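Serine repeat antigen 5 (Plasmodium falciparum, PDB 6X42) is a pseudo-zymogen of the papain cysteine protease family in the malaria parasite and probably lacks ordinary protease activity. Local coordinates at residues L112-N117 against M137-N142; A57-L62 against P73-A78; G48-S53 against Y120-V125. All coordinates share one frame; numbering follows the deposited sequence.

Contact 1 of 3, residues L112-N117 against M137-N142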
ATOM      1  N   LEU A 112      11.999   5.208 -12.186  1.00 27.07           N
ATOM      2  CA  LEU A 112      10.996   4.163 -12.007  1.00 25.36           C
ATOM      3  C   LEU A 112      10.451   3.873 -13.388  1.00 24.11           C
ATOM      4  O   LEU A 112       9.627   4.649 -13.908  1.00 24.61           O
ATOM      5  CB  LEU A 112       9.868   4.589 -11.073  1.00 24.66           C
ATOM      6  CG  LEU A 112      10.282   4.701  -9.615  1.00 25.27           C
ATOM      7  CD1 LEU A 112       9.126   5.307  -8.846  1.00 25.85           C
ATOM      8  CD2 LEU A 112      10.712   3.343  -9.056  1.00 26.10           C
ATOM      9  N   PRO A 113      10.878   2.794 -14.023  1.00 22.57           N
ATOM     10  CA  PRO A 113      10.283   2.416 -15.299  1.00 22.43           C
ATOM     11  C   PRO A 113       8.838   1.988 -15.122  1.00 21.17           C
ATOM     12  O   PRO A 113       8.381   1.596 -14.044  1.00 22.36           O
ATOM     13  CB  PRO A 113      11.136   1.228 -15.761  1.00 25.02           C
ATOM     14  CG  PRO A 113      12.387   1.271 -14.943  1.00 25.35           C
ATOM     15  CD  PRO A 113      11.976   1.890 -13.638  1.00 24.57           C
ATOM     16  N   ALA A 114       8.132   2.030 -16.232  1.00 22.49           N
ATOM     17  CA  ALA A 114       6.793   1.491 -16.292  1.00 21.11           C
ATOM     18  C   ALA A 114       6.833  -0.031 -16.392  1.00 19.91           C
ATOM     19  O   ALA A 114       7.771  -0.622 -16.951  1.00 18.51           O
ATOM     20  CB  ALA A 114       6.067   2.073 -17.504  1.00 22.87           C
ATOM     21  N   GLU A 115       5.791  -0.656 -15.831  1.00 19.32           N
ATOM     22  CA  GLU A 115       5.591  -2.094 -15.963  1.00 18.16           C
ATOM     23  C   GLU A 115       5.746  -2.554 -17.405  1.00 18.05           C
ATOM     24  O   GLU A 115       6.340  -3.602 -17.665  1.00 19.60           O
ATOM     25  CB  GLU A 115       4.188  -2.437 -15.450  1.00 18.35           C
ATOM     26  CG  GLU A 115       3.742  -3.869 -15.649  1.00 18.44           C
ATOM     27  CD  GLU A 115       4.458  -4.833 -14.762  1.00 18.84           C
ATOM     28  OE1 GLU A 115       5.285  -4.393 -13.962  1.00 19.94           O
ATOM     29  OE2 GLU A 115       4.180  -6.041 -14.847  1.00 21.42           O
ATOM     30  N   SER A 116       5.174  -1.812 -18.349  1.00 20.93           N
ATOM     31  CA  SER A 116       5.248  -2.213 -19.750  0.56 22.46           C
ATOM     32  C   SER A 116       6.689  -2.370 -20.219  1.00 21.03           C
ATOM     33  O   SER A 116       6.982  -3.223 -21.066  1.00 23.58           O
ATOM     34  CB  SER A 116       4.510  -1.184 -20.607  0.56 25.31           C
ATOM     35  OG  SER A 116       3.124  -1.202 -20.307  0.56 25.89           O
ATOM     36  N   ASN A 117       7.606  -1.571 -19.678  1.00 19.23           N
ATOM     37  CA  ASN A 117       8.997  -1.611 -20.101  1.00 19.74           C
ATOM     38  C   ASN A 117       9.764  -2.788 -19.519  1.00 19.03           C
ATOM     39  O   ASN A 117      10.731  -3.254 -20.123  1.00 19.77           O
ATOM     40  CB  ASN A 117       9.697  -0.326 -19.650  1.00 21.41           C
ATOM     41  CG  ASN A 117       9.080   0.929 -20.232  1.00 25.62           C
ATOM     42  OD1 ASN A 117       9.009   1.954 -19.553  1.00 27.76           O
ATOM     43  ND2 ASN A 117       8.655   0.873 -21.496  1.00 26.29           N
ATOM     44  N   MET A 137       9.699   4.939 -20.141  1.00 28.69           N
ATOM     45  CA  MET A 137       9.121   6.030 -19.362  1.00 30.40           C
ATOM     46  C   MET A 137       9.743   6.097 -17.972  1.00 29.06           C
ATOM     47  O   MET A 137       9.993   5.068 -17.349  1.00 30.59           O
ATOM     48  CB  MET A 137       7.635   5.783 -19.094  1.00 37.35           C
ATOM     49  CG  MET A 137       6.750   5.464 -20.260  1.00 44.80           C
ATOM     50  SD  MET A 137       5.043   5.221 -19.673  1.00 50.76           S
ATOM     51  CE  MET A 137       4.690   6.773 -18.826  1.00 52.06           C
ATOM     52  N   ASN A 138       9.927   7.307 -17.458  1.00 27.88           N
ATOM     53  CA  ASN A 138      10.316   7.511 -16.060  1.00 27.71           C
ATOM     54  C   ASN A 138       9.107   8.047 -15.300  1.00 26.31           C
ATOM     55  O   ASN A 138       8.767   9.229 -15.407  1.00 27.99           O
ATOM     56  CB  ASN A 138      11.491   8.478 -15.926  1.00 29.56           C
ATOM     57  CG  ASN A 138      12.057   8.513 -14.516  1.00 31.64           C
ATOM     58  OD1 ASN A 138      11.546   7.848 -13.605  1.00 31.03           O
ATOM     59  ND2 ASN A 138      13.118   9.291 -14.326  1.00 34.77           N
ATOM     60  N   LEU A 139       8.480   7.190 -14.506  1.00 24.01           N
ATOM     61  CA  LEU A 139       7.309   7.598 -13.739  1.00 24.31           C
ATOM     62  C   LEU A 139       7.687   8.382 -12.496  1.00 27.05           C
ATOM     63  O   LEU A 139       6.804   8.772 -11.725  1.00 28.43           O
ATOM     64  CB  LEU A 139       6.476   6.366 -13.379  1.00 23.02           C
ATOM     65  CG  LEU A 139       5.942   5.620 -14.607  1.00 23.39           C
ATOM     66  CD1 LEU A 139       5.314   4.302 -14.188  1.00 23.04           C
ATOM     67  CD2 LEU A 139       4.938   6.478 -15.373  1.00 25.45           C
ATOM     68  N   TRP A 140       8.979   8.614 -12.292  1.00 29.28           N
ATOM     69  CA  TRP A 140       9.501   9.438 -11.217  1.00 31.90           C
ATOM     70  C   TRP A 140      10.079  10.743 -11.746  1.00 33.58           C
ATOM     71  O   TRP A 140      10.696  11.492 -10.991  1.00 33.83           O
ATOM     72  CB  TRP A 140      10.570   8.652 -10.454  1.00 35.11           C
ATOM     73  CG  TRP A 140      11.008   9.322  -9.209  1.00 38.64           C
ATOM     74  CD1 TRP A 140      12.282   9.640  -8.857  1.00 40.34           C
ATOM     75  CD2 TRP A 140      10.172   9.754  -8.135  1.00 39.35           C
ATOM     76  NE1 TRP A 140      12.295  10.263  -7.633  1.00 41.03           N
ATOM     77  CE2 TRP A 140      11.009  10.339  -7.166  1.00 40.55           C
ATOM     78  CE3 TRP A 140       8.796   9.710  -7.898  1.00 39.67           C
ATOM     79  CZ2 TRP A 140      10.517  10.875  -5.985  1.00 41.89           C
ATOM     80  CZ3 TRP A 140       8.311  10.248  -6.714  1.00 40.99           C
ATOM     81  CH2 TRP A 140       9.166  10.812  -5.778  1.00 42.11           C
ATOM     82  N   ASP A 141       9.912  11.025 -13.030  1.00 36.60           N
ATOM     83  CA  ASP A 141      10.360  12.302 -13.563  1.00 42.06           C
ATOM     84  C   ASP A 141       9.703  13.442 -12.787  1.00 43.88           C
ATOM     85  O   ASP A 141       8.496  13.422 -12.528  1.00 43.47           O
ATOM     86  CB  ASP A 141      10.011  12.371 -15.049  1.00 46.70           C
ATOM     87  CG  ASP A 141      10.921  13.295 -15.826  1.00 51.74           C
ATOM     88  OD1 ASP A 141      10.430  13.893 -16.805  1.00 53.37           O
ATOM     89  OD2 ASP A 141      12.110  13.434 -15.458  1.00 53.83           O
ATOM     90  N   ASN A 142      10.519  14.416 -12.384  1.00 46.13           N
ATOM     91  CA  ASN A 142      10.113  15.561 -11.564  1.00 48.79           C
ATOM     92  C   ASN A 142       9.499  15.167 -10.224  1.00 46.11           C
ATOM     93  O   ASN A 142       8.828  15.986  -9.588  1.00 46.76           O
ATOM     94  CB  ASN A 142       9.192  16.548 -12.298  1.00 52.94           C
ATOM     95  CG  ASN A 142       9.569  16.736 -13.755  1.00 56.01           C
ATOM     96  OD1 ASN A 142      10.669  17.189 -14.075  1.00 56.82           O
ATOM     97  ND2 ASN A 142       8.642  16.410 -14.646  1.00 57.00           N
TER
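A chi1 of -170° sets CG of N138 opposite its own backbone nitrogen, and chi2 of -3° leaves OD1 facing the other loop, where it accepts L112 N at 3.0 Å. The same oxygen takes W140 N, two residues further on, in an Asx turn. The two N-H groups reach OD1 from opposite faces of the amide plane, neither along a lone pair. N138 ND2 donates a hydrogen bond to G110 O, which fixes the other end of the amide. L112 answers through its carbonyl: L139 N meets L112 O at 2.9 Å, in the carbonyl plane and nearly straight, at 166°. N117 holds the far end, its OD1 accepting M137 N at 3.1 Å from a tilted direction, and A114 N weakly. Between these bonds P113 CA lies 3.4 Å from M137 O, a CA-H...O contact. Apolar contacts complete the interface: L112 CD1 rests on W140 CB at 4.0 Å, and A114 CB touches both M137 SD and L139 CD1. L112 and W140 both pack on I106 of helix 99-109, so these are loops of the helical domain of the papain fold. Asparagine carbonyls thus satisfy backbone N-H groups between two loops that lack regular strand pairing.

Contact 2 of 3, residues A57-L62 against P73-A78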
ATOM      1  N   ALA A  57       2.971  -2.904  -2.612  1.00 11.83           N
ATOM      2  CA  ALA A  57       2.211  -1.945  -1.810  1.00 12.09           C
ATOM      3  C   ALA A  57       2.833  -0.549  -1.867  1.00 12.26           C
ATOM      4  O   ALA A  57       2.125   0.472  -1.906  1.00 12.38           O
ATOM      5  CB  ALA A  57       2.117  -2.438  -0.374  1.00 12.56           C
ATOM      6  N   SER A  58       4.162  -0.482  -1.858  1.00 12.17           N
ATOM      7  CA  SER A  58       4.831   0.810  -1.908  1.00 12.71           C
ATOM      8  C   SER A  58       4.614   1.477  -3.255  1.00 13.01           C
ATOM      9  O   SER A  58       4.343   2.683  -3.327  1.00 14.34           O
ATOM     10  CB  SER A  58       6.324   0.650  -1.631  1.00 13.13           C
ATOM     11  OG  SER A  58       6.600   0.237  -0.307  1.00 14.12           O
ATOM     12  N   LYS A  59       4.729   0.713  -4.340  1.00 13.17           N
ATOM     13  CA  LYS A  59       4.557   1.305  -5.661  1.00 13.44           C
ATOM     14  C   LYS A  59       3.107   1.714  -5.895  1.00 13.89           C
ATOM     15  O   LYS A  59       2.841   2.729  -6.555  1.00 14.57           O
ATOM     16  CB  LYS A  59       5.083   0.382  -6.768  1.00 14.11           C
ATOM     17  CG  LYS A  59       4.087  -0.637  -7.286  1.00 14.59           C
ATOM     18  CD  LYS A  59       4.724  -1.634  -8.272  1.00 14.69           C
ATOM     19  CE  LYS A  59       3.697  -2.516  -8.925  1.00 15.40           C
ATOM     20  NZ  LYS A  59       3.032  -1.834 -10.065  1.00 15.34           N
ATOM     21  N   TYR A  60       2.153   0.937  -5.367  1.00 13.27           N
ATOM     22  CA  TYR A  60       0.752   1.310  -5.518  1.00 13.36           C
ATOM     23  C   TYR A  60       0.458   2.634  -4.820  1.00 13.38           C
ATOM     24  O   TYR A  60      -0.301   3.455  -5.325  1.00 13.76           O
ATOM     25  CB  TYR A  60      -0.160   0.213  -4.994  1.00 13.69           C
ATOM     26  CG  TYR A  60      -1.627   0.556  -5.054  1.00 13.39           C
ATOM     27  CD1 TYR A  60      -2.364   0.419  -6.236  1.00 14.46           C
ATOM     28  CD2 TYR A  60      -2.278   1.068  -3.939  1.00 14.31           C
ATOM     29  CE1 TYR A  60      -3.719   0.715  -6.278  1.00 16.13           C
ATOM     30  CE2 TYR A  60      -3.619   1.367  -3.969  1.00 14.67           C
ATOM     31  CZ  TYR A  60      -4.344   1.198  -5.134  1.00 15.32           C
ATOM     32  OH  TYR A  60      -5.693   1.489  -5.105  1.00 18.10           O
ATOM     33  N   HIS A  61       1.067   2.858  -3.655  1.00 13.00           N
ATOM     34  CA  HIS A  61       0.920   4.134  -2.961  1.00 13.05           C
ATOM     35  C   HIS A  61       1.410   5.293  -3.832  1.00 13.73           C
ATOM     36  O   HIS A  61       0.745   6.327  -3.912  1.00 14.80           O
ATOM     37  CB  HIS A  61       1.631   4.032  -1.609  1.00 13.62           C
ATOM     38  CG  HIS A  61       1.493   5.234  -0.720  1.00 13.51           C
ATOM     39  ND1 HIS A  61       0.285   5.774  -0.343  1.00 13.94           N
ATOM     40  CD2 HIS A  61       2.436   5.962  -0.078  1.00 14.11           C
ATOM     41  CE1 HIS A  61       0.501   6.807   0.461  1.00 14.30           C
ATOM     42  NE2 HIS A  61       1.797   6.924   0.662  1.00 14.45           N
ATOM     43  N   LEU A  62       2.543   5.127  -4.525  1.00 14.20           N
ATOM     44  CA  LEU A  62       2.976   6.146  -5.478  1.00 15.34           C
ATOM     45  C   LEU A  62       2.027   6.251  -6.670  1.00 15.27           C
ATOM     46  O   LEU A  62       1.785   7.359  -7.173  1.00 16.75           O
ATOM     47  CB  LEU A  62       4.399   5.877  -5.958  1.00 16.15           C
ATOM     48  CG  LEU A  62       5.544   6.122  -4.999  1.00 19.97           C
ATOM     49  CD1 LEU A  62       6.870   5.911  -5.730  1.00 21.41           C
ATOM     50  CD2 LEU A  62       5.471   7.545  -4.434  1.00 21.29           C
ATOM     51  N   PRO A  73      -3.131   6.342 -14.960  1.00 23.73           N
ATOM     52  CA  PRO A  73      -2.900   5.175 -14.083  1.00 23.44           C
ATOM     53  C   PRO A  73      -1.882   4.187 -14.652  1.00 23.34           C
ATOM     54  O   PRO A  73      -2.177   3.021 -14.927  1.00 27.29           O
ATOM     55  CB  PRO A  73      -4.313   4.583 -13.955  1.00 24.07           C
ATOM     56  CG  PRO A  73      -4.989   4.937 -15.243  1.00 25.56           C
ATOM     57  CD  PRO A  73      -4.440   6.280 -15.641  1.00 24.23           C
ATOM     58  N   THR A  74      -0.649   4.643 -14.798  1.00 21.76           N
ATOM     59  CA  THR A  74       0.421   3.840 -15.385  1.00 20.77           C
ATOM     60  C   THR A  74       1.135   3.078 -14.283  1.00 19.97           C
ATOM     61  O   THR A  74       1.559   3.669 -13.291  1.00 21.28           O
ATOM     62  CB  THR A  74       1.427   4.752 -16.093  1.00 22.86           C
ATOM     63  OG1 THR A  74       0.746   5.636 -16.979  1.00 25.67           O
ATOM     64  CG2 THR A  74       2.424   3.921 -16.861  1.00 23.44           C
ATOM     65  N   LYS A  75       1.279   1.776 -14.461  1.00 19.41           N
ATOM     66  CA  LYS A  75       1.901   0.954 -13.435  1.00 18.36           C
ATOM     67  C   LYS A  75       3.413   1.108 -13.416  1.00 17.29           C
ATOM     68  O   LYS A  75       4.069   1.120 -14.463  1.00 18.55           O
ATOM     69  CB  LYS A  75       1.563  -0.517 -13.649  1.00 19.55           C
ATOM     70  CG  LYS A  75       0.102  -0.825 -13.491  1.00 19.62           C
ATOM     71  CD  LYS A  75      -0.416  -0.427 -12.131  1.00 20.48           C
ATOM     72  CE  LYS A  75      -1.762  -1.049 -11.829  1.00 20.99           C
ATOM     73  NZ  LYS A  75      -1.724  -2.522 -11.902  1.00 20.57           N
ATOM     74  N   ILE A  76       3.968   1.142 -12.195  1.00 16.83           N
ATOM     75  CA  ILE A  76       5.412   1.093 -11.960  1.00 16.51           C
ATOM     76  C   ILE A  76       5.915  -0.341 -12.098  1.00 16.02           C
ATOM     77  O   ILE A  76       5.233  -1.285 -11.706  1.00 16.21           O
ATOM     78  CB  ILE A  76       5.704   1.644 -10.550  1.00 16.25           C
ATOM     79  CG1 ILE A  76       5.360   3.136 -10.479  1.00 18.13           C
ATOM     80  CG2 ILE A  76       7.150   1.386 -10.130  1.00 17.89           C
ATOM     81  CD1 ILE A  76       5.237   3.720  -9.064  1.00 18.14           C
ATOM     82  N   SER A  77       7.133  -0.514 -12.629  1.00 16.11           N
ATOM     83  CA  SER A  77       7.738  -1.841 -12.720  1.00 16.05           C
ATOM     84  C   SER A  77       8.194  -2.301 -11.340  1.00 15.26           C
ATOM     85  O   SER A  77       9.235  -1.868 -10.841  1.00 15.36           O
ATOM     86  CB  SER A  77       8.926  -1.775 -13.679  1.00 17.09           C
ATOM     87  OG  SER A  77       9.691  -2.968 -13.630  1.00 16.42           O
ATOM     88  N   ALA A  78       7.459  -3.234 -10.735  1.00 14.14           N
ATOM     89  CA  ALA A  78       7.921  -3.831  -9.488  1.00 14.04           C
ATOM     90  C   ALA A  78       9.240  -4.564  -9.695  1.00 13.32           C
ATOM     91  O   ALA A  78      10.081  -4.618  -8.794  1.00 14.11           O
ATOM     92  CB  ALA A  78       6.889  -4.818  -8.952  1.00 14.62           C
TER
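K59 lies across I76 and A78 and makes the dense part of this contact. Its CB is 4.0 Å from I76 CB, and CD runs on to 3.9 Å from A78 CB. On the neighbouring turn of the helix, L62 CB meets I76 CD1 at 3.9 Å, and that methyl reaches K59 O at 3.6 Å. A chi1 of 87° places K59 CG between its backbone N and carbonyl carbon, and the bend at chi4 (81°) turns NZ onto I76 O. The K59 NZ to I76 O bond is 2.8 Å long, in the carbonyl plane and on a lone pair. The helix is 53-68, the central helix of the helical domain in papain-like proteases, and the loop against it leads into helix 78-83, where S77 is the N-cap and binds Y80 N through OG. K59, a buried lysine, also makes salt bridges through NZ to E45 and E63, and E63 OE2 accepts I76 N, so one carboxylate steadies both partners. The looser side is at partly exposed K75, whose CB approaches K59 NZ at 4.1 Å; its own NZ goes to Q43 O and E45. K59 NZ and K75 NZ stay 5.1 Å apart, E45 bridging both.

Contact 3 of 3, residues G48-S53 against Y120-V125; sequences GNCDTS and YNYVKV
Y120 OH is held by two groups of the loop before helix 53-68: T52 OG1 donates to it at 2.9 Å, and it also hydrogen-bonds Q47 O. T52 and Y120 come from opposite directions. With chi1 at 49°, T52 OG1 sits between the backbone N and carbonyl carbon, leaving CG2 to meet V125 CG1 tip to tip at 4.0 Å. The tyrosine ring itself is held by an edge-to-face stack with F56. In papain-like proteases the loop of residues 48-53 leads to the nucleophile at the start of the central helix, and S53 stands where active members carry cysteine. C50 anchors the loop by its disulfide to C93, and its SG is wedged between V125 CB, at 3.9 Å, and Y122. C50 SG lies at the edge of the Y122 ring, in its plane, 5.3 Å from the centroid and 87° off the normal, and is 3.4 Å from Y122 O. One face of that ring has N49 N 3.5 Å above its plane, offset toward the rim; V123 CG1 covers the centre of the opposite face at 3.8 Å. N49 runs alongside the tyrosine, its CB 3.8 Å from Y122 CE1, with amide and ring planes 59° apart.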
ATOM      1  N   GLY A  48       3.006 -13.506  -7.223  1.00 13.12           N
ATOM      2  CA  GLY A  48       3.497 -14.861  -7.385  1.00 14.37           C
ATOM      3  C   GLY A  48       4.167 -15.357  -6.117  1.00 14.64           C
ATOM      4  O   GLY A  48       3.870 -14.914  -5.006  1.00 17.46           O
ATOM      5  N   ASN A  49       5.119 -16.262  -6.290  1.00 14.61           N
ATOM      6  CA  ASN A  49       5.705 -16.969  -5.155  1.00 15.29           C
ATOM      7  C   ASN A  49       7.054 -16.391  -4.720  1.00 14.94           C
ATOM      8  O   ASN A  49       8.008 -17.121  -4.451  1.00 16.77           O
ATOM      9  CB  ASN A  49       5.787 -18.458  -5.466  1.00 17.03           C
ATOM     10  CG  ASN A  49       4.407 -19.101  -5.620  1.00 18.69           C
ATOM     11  OD1 ASN A  49       3.406 -18.580  -5.123  1.00 23.19           O
ATOM     12  ND2 ASN A  49       4.344 -20.234  -6.313  1.00 19.67           N
ATOM     13  N   CYS A  50       7.129 -15.062  -4.625  1.00 13.95           N
ATOM     14  CA  CYS A  50       8.226 -14.351  -3.993  1.00 13.68           C
ATOM     15  C   CYS A  50       7.638 -13.384  -2.974  1.00 13.11           C
ATOM     16  O   CYS A  50       6.470 -12.992  -3.074  1.00 14.14           O
ATOM     17  CB  CYS A  50       9.075 -13.543  -4.988  1.00 14.80           C
ATOM     18  SG  CYS A  50      10.040 -14.539  -6.140  1.00 15.86           S
ATOM     19  N   ASP A  51       8.458 -13.003  -1.996  1.00 13.79           N
ATOM     20  CA  ASP A  51       8.033 -12.108  -0.907  1.00 13.32           C
ATOM     21  C   ASP A  51       8.288 -10.653  -1.286  1.00 13.39           C
ATOM     22  O   ASP A  51       9.138  -9.965  -0.723  1.00 14.69           O
ATOM     23  CB  ASP A  51       8.748 -12.470   0.379  1.00 15.06           C
ATOM     24  CG  ASP A  51       8.257 -11.676   1.575  1.00 15.32           C
ATOM     25  OD1 ASP A  51       7.218 -10.992   1.473  1.00 15.89           O
ATOM     26  OD2 ASP A  51       8.908 -11.769   2.641  1.00 17.92           O
ATOM     27  N   THR A  52       7.502 -10.198  -2.269  1.00 12.93           N
ATOM     28  CA  THR A  52       7.710  -8.888  -2.871  1.00 12.48           C
ATOM     29  C   THR A  52       6.559  -7.923  -2.596  1.00 12.46           C
ATOM     30  O   THR A  52       6.482  -6.865  -3.232  1.00 12.57           O
ATOM     31  CB  THR A  52       7.967  -9.025  -4.376  1.00 13.10           C
ATOM     32  OG1 THR A  52       6.949  -9.870  -4.897  1.00 13.85           O
ATOM     33  CG2 THR A  52       9.364  -9.594  -4.667  1.00 14.96           C
ATOM     34  N   SER A  53       5.695  -8.227  -1.624  1.00 12.83           N
ATOM     35  CA  SER A  53       4.591  -7.316  -1.330  1.00 12.74           C
ATOM     36  C   SER A  53       5.076  -5.925  -0.943  1.00 12.85           C
ATOM     37  O   SER A  53       4.373  -4.939  -1.193  1.00 13.39           O
ATOM     38  CB  SER A  53       3.681  -7.867  -0.234  1.00 13.00           C
ATOM     39  OG  SER A  53       4.313  -7.855   1.045  1.00 14.05           O
ATOM     40  N   TYR A 120       6.501  -7.813 -14.837  1.00 16.41           N
ATOM     41  CA  TYR A 120       6.768  -8.704 -13.716  1.00 15.61           C
ATOM     42  C   TYR A 120       6.537 -10.170 -14.059  1.00 15.91           C
ATOM     43  O   TYR A 120       5.504 -10.550 -14.611  1.00 17.15           O
ATOM     44  CB  TYR A 120       5.896  -8.319 -12.527  1.00 16.81           C
ATOM     45  CG  TYR A 120       6.206  -9.040 -11.237  1.00 14.59           C
ATOM     46  CD1 TYR A 120       7.236  -8.606 -10.402  1.00 15.70           C
ATOM     47  CD2 TYR A 120       5.466 -10.150 -10.849  1.00 14.36           C
ATOM     48  CE1 TYR A 120       7.504  -9.237  -9.194  1.00 15.19           C
ATOM     49  CE2 TYR A 120       5.736 -10.807  -9.666  1.00 13.65           C
ATOM     50  CZ  TYR A 120       6.746 -10.346  -8.824  1.00 13.22           C
ATOM     51  OH  TYR A 120       7.022 -10.957  -7.618  1.00 13.35           O
ATOM     52  N   ASN A 121       7.488 -10.999 -13.667  1.00 14.84           N
ATOM     53  CA  ASN A 121       7.294 -12.437 -13.559  1.00 14.67           C
ATOM     54  C   ASN A 121       8.108 -12.795 -12.338  1.00 13.50           C
ATOM     55  O   ASN A 121       9.292 -12.443 -12.269  1.00 14.32           O
ATOM     56  CB  ASN A 121       7.785 -13.187 -14.819  1.00 15.47           C
ATOM     57  CG  ASN A 121       7.477 -14.685 -14.801  1.00 15.25           C
ATOM     58  OD1 ASN A 121       7.440 -15.308 -13.739  1.00 16.39           O
ATOM     59  ND2 ASN A 121       7.281 -15.272 -15.992  1.00 16.50           N
ATOM     60  N   TYR A 122       7.488 -13.483 -11.383  1.00 13.81           N
ATOM     61  CA  TYR A 122       8.182 -13.716 -10.127  1.00 13.36           C
ATOM     62  C   TYR A 122       9.465 -14.500 -10.339  1.00 12.56           C
ATOM     63  O   TYR A 122      10.387 -14.393  -9.528  1.00 13.49           O
ATOM     64  CB  TYR A 122       7.289 -14.397  -9.090  1.00 14.55           C
ATOM     65  CG  TYR A 122       7.105 -15.888  -9.267  1.00 13.88           C
ATOM     66  CD1 TYR A 122       7.877 -16.794  -8.542  1.00 15.35           C
ATOM     67  CD2 TYR A 122       6.164 -16.398 -10.139  1.00 15.00           C
ATOM     68  CE1 TYR A 122       7.726 -18.166  -8.705  1.00 15.43           C
ATOM     69  CE2 TYR A 122       6.013 -17.760 -10.295  1.00 15.69           C
ATOM     70  CZ  TYR A 122       6.791 -18.645  -9.582  1.00 15.61           C
ATOM     71  OH  TYR A 122       6.620 -20.010  -9.772  1.00 17.23           O
ATOM     72  N   VAL A 123       9.560 -15.296 -11.413  1.00 13.17           N
ATOM     73  CA  VAL A 123      10.759 -16.102 -11.623  1.00 13.11           C
ATOM     74  C   VAL A 123      11.986 -15.263 -11.972  1.00 13.18           C
ATOM     75  O   VAL A 123      13.119 -15.767 -11.932  1.00 13.94           O
ATOM     76  CB  VAL A 123      10.580 -17.209 -12.688  1.00 13.63           C
ATOM     77  CG1 VAL A 123       9.381 -18.068 -12.410  1.00 14.25           C
ATOM     78  CG2 VAL A 123      10.534 -16.629 -14.106  1.00 14.96           C
ATOM     79  N   LYS A 124      11.780 -13.992 -12.331  1.00 13.41           N
ATOM     80  CA  LYS A 124      12.853 -13.067 -12.661  1.00 14.17           C
ATOM     81  C   LYS A 124      13.291 -12.221 -11.467  1.00 14.02           C
ATOM     82  O   LYS A 124      14.221 -11.421 -11.607  1.00 15.27           O
ATOM     83  CB  LYS A 124      12.410 -12.145 -13.797  1.00 13.62           C
ATOM     84  CG  LYS A 124      12.103 -12.883 -15.061  1.00 16.03           C
ATOM     85  CD  LYS A 124      11.857 -11.894 -16.172  1.00 20.04           C
ATOM     86  CE  LYS A 124      11.505 -12.531 -17.486  1.00 24.75           C
ATOM     87  NZ  LYS A 124      11.551 -11.467 -18.546  1.00 26.35           N
ATOM     88  N   VAL A 125      12.638 -12.346 -10.319  1.00 13.83           N
ATOM     89  CA  VAL A 125      13.019 -11.587  -9.134  1.00 13.79           C
ATOM     90  C   VAL A 125      14.382 -12.089  -8.679  1.00 14.59           C
ATOM     91  O   VAL A 125      14.529 -13.261  -8.317  1.00 15.45           O
ATOM     92  CB  VAL A 125      11.949 -11.736  -8.047  1.00 13.73           C
ATOM     93  CG1 VAL A 125      12.446 -11.148  -6.732  1.00 15.15           C
ATOM     94  CG2 VAL A 125      10.675 -11.057  -8.501  1.00 13.74           C
TER

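Overall arrangement
Contact 2 is the core member, its centre about 9 Å from that of the chain, against about 18 Å for contact 1 and 17 Å for contact 3, both only partly buried. It alone relies on a buried lysine charge; contact 1 joins loops through backbone and asparagine bonds, contact 3 through aromatic rings, sulfur and a hydroxyl pair. Helices 53-68 and 78-83 are common ground: contact 2 lies on the first and runs into the second, L112 of contact 1 touches L62 and V81, and contact 3 leads into 53-68. E115 N to K75 O and S77 N to P113 O link contacts 1 and 2, E115 OE2 accepts Y120 N of contact 3, and A78 packs on Y120.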